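Local coordinates for protein PpBBE-like 1 D396N (Physcomitrella patens subsp. patens, PDB 6EO5) that probably oxidises cellobiose as an FAD-dependent oxidase of the berberine bridge enzyme-like family, at residues Y227-S241 / T284-E297. Sequence-based numbering, arbitrary orientation.
Sequences YRWNDKAVLFKNFKS and TFLASAAPNPTRVE
Tyr-227 holds its CG anti to its own carbonyl carbon (chi1 -49°), a turn that brings its ring under Leu-286 and its hydroxyl to Glu-297, while Ser-241, with OG anti to the backbone N, is directed at the last turn of helix 279-288. Leu-286 CD2 sits over the centre of the tyrosine ring, 3.7 Å from its centroid, in a CH-pi contact. Tyr-227 OH donates to Glu-297 OE2 at 2.6 Å, meeting the anti side of a carboxylate turned nearly perpendicular to the ring; the other oxygen, OE1, forms a salt bridge with Arg-295 NE. A leucine in place of Tyr-227 would probably leave OE2 without this donor and Leu-286 without the flat face it rests on.

Trp-229 lies between Pro-293 CB over one face and the Asn-238 amide nitrogen over the other. Trp-229 NE1 donates to Pro-291 O at 3.3 Å, in the indole plane but from above the carbonyl plane, with a weak bond to Ala-290 O. Phe-285 CZ packs 3.9 Å from Trp-229 CH2. Asn-238 OD1 accepts a nearly straight bond (165°) from Ala-290 N at 3.0 Å, fixing the chain just beyond the helix, and its ND2 is held by Ser-265. Phe-285 O is gripped twice, by Ala-289 N and, in the carbonyl plane on a lone pair, by Ser-241 OG at 2.7 Å. Arg-228 and Thr-294 form an antiparallel hydrogen-bonded pair, with Thr-294 N to Arg-228 O at 2.9 Å.

The arrangement joins the edge strand 294-300 to strand 222-230 in a seven-stranded antiparallel sheet, consistent with the substrate domain of this flavoenzyme family. Helix segments 235-241 and 284-288 run roughly antiparallel; Phe-285 reaches Leu-267 of strand 264-271, and helix 345-355 packs against Leu-235 and Phe-236.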
# COMPACT_ATOMS: atom_id res chain seq x y z
N TYR A 227 -9.08 14.73 -15.45
CA TYR A 227 -10.33 15.07 -16.12
C TYR A 227 -11.46 14.61 -15.23
O TYR A 227 -11.55 13.42 -14.90
CB TYR A 227 -10.41 14.42 -17.51
CG TYR A 227 -9.16 14.64 -18.33
CD1 TYR A 227 -8.85 15.90 -18.84
CD2 TYR A 227 -8.27 13.60 -18.58
CE1 TYR A 227 -7.70 16.11 -19.58
CE2 TYR A 227 -7.12 13.81 -19.32
CZ TYR A 227 -6.84 15.07 -19.82
OH TYR A 227 -5.70 15.28 -20.56
N ARG A 228 -12.34 15.54 -14.85
CA ARG A 228 -13.29 15.36 -13.77
C ARG A 228 -14.70 15.68 -14.24
O ARG A 228 -14.90 16.56 -15.08
CB ARG A 228 -12.87 16.26 -12.59
CG ARG A 228 -13.69 16.10 -11.36
CD ARG A 228 -12.97 16.70 -10.15
NE ARG A 228 -13.83 16.59 -8.97
CZ ARG A 228 -13.41 16.76 -7.72
NH1 ARG A 228 -12.13 17.04 -7.47
NH2 ARG A 228 -14.28 16.63 -6.72
N TRP A 229 -15.69 14.94 -13.72
CA TRP A 229 -17.11 15.16 -14.00
C TRP A 229 -17.91 15.04 -12.72
O TRP A 229 -17.48 14.43 -11.74
CB TRP A 229 -17.70 14.15 -14.98
CG TRP A 229 -17.25 14.18 -16.39
CD1 TRP A 229 -17.91 14.73 -17.46
CD2 TRP A 229 -16.07 13.56 -16.92
NE1 TRP A 229 -17.20 14.51 -18.61
CE2 TRP A 229 -16.06 13.80 -18.31
CE3 TRP A 229 -15.01 12.85 -16.35
CZ2 TRP A 229 -15.05 13.35 -19.14
CZ3 TRP A 229 -14.00 12.40 -17.18
CH2 TRP A 229 -14.02 12.65 -18.56
N ASN A 230 -19.13 15.60 -12.75
CA ASN A 230 -20.05 15.52 -11.62
C ASN A 230 -21.44 15.36 -12.22
O ASN A 230 -22.19 16.32 -12.38
CB ASN A 230 -19.96 16.73 -10.71
CG ASN A 230 -20.81 16.57 -9.45
OD1 ASN A 230 -21.25 15.46 -9.11
ND2 ASN A 230 -21.03 17.67 -8.75
N ASP A 231 -21.78 14.12 -12.55
CA ASP A 231 -22.99 13.80 -13.28
C ASP A 231 -23.21 12.29 -13.19
O ASP A 231 -22.45 11.51 -13.77
CB ASP A 231 -22.86 14.25 -14.73
CG ASP A 231 -24.16 14.15 -15.51
OD1 ASP A 231 -25.11 13.46 -15.06
OD2 ASP A 231 -24.23 14.76 -16.60
N LYS A 232 -24.23 11.86 -12.45
CA LYS A 232 -24.52 10.44 -12.32
C LYS A 232 -24.76 9.78 -13.68
O LYS A 232 -24.60 8.56 -13.79
CB LYS A 232 -25.74 10.23 -11.43
CG LYS A 232 -25.42 9.79 -10.01
CD LYS A 232 -26.40 10.41 -9.01
CE LYS A 232 -26.43 9.63 -7.70
NZ LYS A 232 -27.18 10.34 -6.63
N ALA A 233 -25.10 10.55 -14.71
CA ALA A 233 -25.53 9.97 -15.98
C ALA A 233 -24.37 9.58 -16.88
O ALA A 233 -24.56 8.73 -17.76
CB ALA A 233 -26.46 10.95 -16.70
N VAL A 234 -23.19 10.15 -16.70
CA VAL A 234 -22.07 9.87 -17.59
C VAL A 234 -21.11 8.84 -17.00
O VAL A 234 -20.00 8.67 -17.52
CB VAL A 234 -21.33 11.16 -17.98
CG1 VAL A 234 -22.30 12.15 -18.61
CG2 VAL A 234 -20.62 11.79 -16.79
N LEU A 235 -21.50 8.16 -15.92
CA LEU A 235 -20.59 7.22 -15.25
C LEU A 235 -20.28 6.01 -16.13
O LEU A 235 -19.13 5.58 -16.23
CB LEU A 235 -21.19 6.76 -13.92
CG LEU A 235 -21.28 7.82 -12.83
CD1 LEU A 235 -22.05 7.28 -11.64
CD2 LEU A 235 -19.88 8.28 -12.43
N PHE A 236 -21.30 5.42 -16.76
CA PHE A 236 -21.06 4.29 -17.64
C PHE A 236 -20.15 4.69 -18.79
O PHE A 236 -19.16 4.00 -19.09
CB PHE A 236 -22.38 3.74 -18.19
CG PHE A 236 -22.19 2.58 -19.12
CD1 PHE A 236 -21.97 2.80 -20.48
CD2 PHE A 236 -22.20 1.28 -18.65
CE1 PHE A 236 -21.76 1.74 -21.34
CE2 PHE A 236 -22.01 0.22 -19.51
CZ PHE A 236 -21.79 0.44 -20.85
N LYS A 237 -20.48 5.80 -19.44
CA LYS A 237 -19.70 6.25 -20.59
C LYS A 237 -18.25 6.51 -20.20
O LYS A 237 -17.33 6.07 -20.90
CB LYS A 237 -20.36 7.50 -21.18
CG LYS A 237 -19.91 7.87 -22.59
CD LYS A 237 -20.58 9.15 -23.07
CE LYS A 237 -19.98 9.62 -24.39
NZ LYS A 237 -20.22 8.63 -25.48
N ASN A 238 -18.03 7.21 -19.08
CA ASN A 238 -16.66 7.52 -18.68
C ASN A 238 -15.89 6.26 -18.31
O ASN A 238 -14.74 6.09 -18.73
CB ASN A 238 -16.64 8.52 -17.52
CG ASN A 238 -17.26 9.86 -17.87
OD1 ASN A 238 -17.60 10.11 -19.02
ND2 ASN A 238 -17.41 10.73 -16.88
N PHE A 239 -16.51 5.35 -17.55
CA PHE A 239 -15.78 4.15 -17.15
C PHE A 239 -15.46 3.27 -18.36
O PHE A 239 -14.35 2.75 -18.47
CB PHE A 239 -16.56 3.34 -16.10
CG PHE A 239 -15.73 2.23 -15.53
CD1 PHE A 239 -14.77 2.50 -14.56
CD2 PHE A 239 -15.83 0.94 -16.03
CE1 PHE A 239 -13.96 1.50 -14.07
CE2 PHE A 239 -15.02 -0.08 -15.53
CZ PHE A 239 -14.08 0.21 -14.54
N LYS A 240 -16.43 3.09 -19.27
CA LYS A 240 -16.17 2.30 -20.47
C LYS A 240 -15.02 2.90 -21.28
O LYS A 240 -14.15 2.17 -21.77
CB LYS A 240 -17.43 2.21 -21.33
CG LYS A 240 -17.32 1.24 -22.49
CD LYS A 240 -18.70 1.00 -23.10
CE LYS A 240 -18.62 0.24 -24.41
NZ LYS A 240 -17.57 -0.80 -24.29
N SER A 241 -14.99 4.23 -21.41
CA SER A 241 -13.91 4.87 -22.14
C SER A 241 -12.57 4.68 -21.45
O SER A 241 -11.54 4.51 -22.11
CB SER A 241 -14.21 6.34 -22.33
OG SER A 241 -13.14 6.93 -23.03
N THR A 284 -7.86 9.26 -27.08
CA THR A 284 -8.93 8.28 -27.24
C THR A 284 -9.82 8.18 -26.00
O THR A 284 -11.01 7.88 -26.12
CB THR A 284 -8.34 6.90 -27.59
OG1 THR A 284 -7.56 6.40 -26.50
CG2 THR A 284 -7.45 7.01 -28.81
N PHE A 285 -9.27 8.46 -24.81
CA PHE A 285 -10.12 8.51 -23.63
C PHE A 285 -11.10 9.68 -23.71
O PHE A 285 -12.31 9.50 -23.51
CB PHE A 285 -9.27 8.62 -22.35
CG PHE A 285 -10.08 8.95 -21.13
CD1 PHE A 285 -10.91 7.98 -20.55
CD2 PHE A 285 -10.06 10.23 -20.57
CE1 PHE A 285 -11.69 8.28 -19.43
CE2 PHE A 285 -10.83 10.53 -19.46
CZ PHE A 285 -11.65 9.53 -18.88
N LEU A 286 -10.59 10.89 -23.98
CA LEU A 286 -11.46 12.06 -24.03
C LEU A 286 -12.48 11.96 -25.14
O LEU A 286 -13.61 12.45 -25.01
CB LEU A 286 -10.62 13.33 -24.20
CG LEU A 286 -9.59 13.56 -23.10
CD1 LEU A 286 -8.48 14.48 -23.59
CD2 LEU A 286 -10.27 14.13 -21.88
N ALA A 287 -12.12 11.32 -26.25
CA ALA A 287 -13.05 11.20 -27.36
C ALA A 287 -14.27 10.35 -26.99
O ALA A 287 -15.38 10.63 -27.44
CB ALA A 287 -12.33 10.63 -28.58
N SER A 288 -14.09 9.32 -26.17
CA SER A 288 -15.23 8.47 -25.83
C SER A 288 -15.86 8.76 -24.48
O SER A 288 -16.98 8.30 -24.23
CB SER A 288 -14.83 7.00 -25.89
OG SER A 288 -14.74 6.58 -27.23
N ALA A 289 -15.18 9.50 -23.61
CA ALA A 289 -15.82 9.96 -22.39
C ALA A 289 -16.88 11.00 -22.73
O ALA A 289 -17.04 11.42 -23.88
CB ALA A 289 -14.80 10.55 -21.41
N ALA A 290 -17.62 11.42 -21.71
CA ALA A 290 -18.65 12.40 -21.91
C ALA A 290 -18.02 13.77 -22.21
O ALA A 290 -16.86 14.03 -21.88
CB ALA A 290 -19.54 12.48 -20.68
N PRO A 291 -18.78 14.65 -22.86
CA PRO A 291 -18.25 15.98 -23.17
C PRO A 291 -18.01 16.80 -21.91
O PRO A 291 -18.55 16.53 -20.84
CB PRO A 291 -19.34 16.60 -24.04
CG PRO A 291 -20.58 15.80 -23.70
CD PRO A 291 -20.09 14.43 -23.49
N ASN A 292 -17.18 17.83 -22.07
CA ASN A 292 -16.99 18.89 -21.08
C ASN A 292 -16.38 18.46 -19.76
O ASN A 292 -16.86 18.90 -18.71
CB ASN A 292 -18.33 19.57 -20.77
CG ASN A 292 -18.86 20.34 -21.95
OD1 ASN A 292 -18.09 21.01 -22.66
ND2 ASN A 292 -20.17 20.24 -22.18
N PRO A 293 -15.33 17.66 -19.74
CA PRO A 293 -14.64 17.43 -18.47
C PRO A 293 -13.98 18.70 -17.98
O PRO A 293 -13.51 19.53 -18.75
CB PRO A 293 -13.59 16.37 -18.83
CG PRO A 293 -13.28 16.67 -20.24
CD PRO A 293 -14.62 16.98 -20.84
N THR A 294 -13.99 18.86 -16.66
CA THR A 294 -13.00 19.71 -16.02
C THR A 294 -11.62 19.25 -16.47
O THR A 294 -11.32 18.06 -16.45
CB THR A 294 -13.16 19.62 -14.51
OG1 THR A 294 -14.33 20.35 -14.13
CG2 THR A 294 -11.99 20.22 -13.81
N ARG A 295 -10.79 20.20 -16.90
CA ARG A 295 -9.53 19.87 -17.56
C ARG A 295 -8.37 20.54 -16.85
O ARG A 295 -8.27 21.76 -16.83
CB ARG A 295 -9.58 20.31 -19.02
CG ARG A 295 -8.28 20.17 -19.77
CD ARG A 295 -8.48 20.77 -21.15
NE ARG A 295 -7.29 21.47 -21.62
CZ ARG A 295 -6.92 22.67 -21.19
NH1 ARG A 295 -7.63 23.32 -20.27
NH2 ARG A 295 -5.81 23.22 -21.67
N VAL A 296 -7.47 19.73 -16.29
CA VAL A 296 -6.24 20.21 -15.67
C VAL A 296 -5.08 19.42 -16.24
O VAL A 296 -4.99 18.20 -16.01
CB VAL A 296 -6.28 20.10 -14.15
CG1 VAL A 296 -4.89 20.37 -13.58
CG2 VAL A 296 -7.30 21.06 -13.57
N GLU A 297 -4.18 20.09 -16.97
CA GLU A 297 -2.96 19.50 -17.50
C GLU A 297 -1.81 20.45 -17.21
O GLU A 297 -1.86 21.61 -17.61
CB GLU A 297 -3.06 19.23 -19.01
CG GLU A 297 -4.22 18.31 -19.41
CD GLU A 297 -4.70 18.56 -20.84
OE1 GLU A 297 -4.32 19.59 -21.44
OE2 GLU A 297 -5.48 17.73 -21.37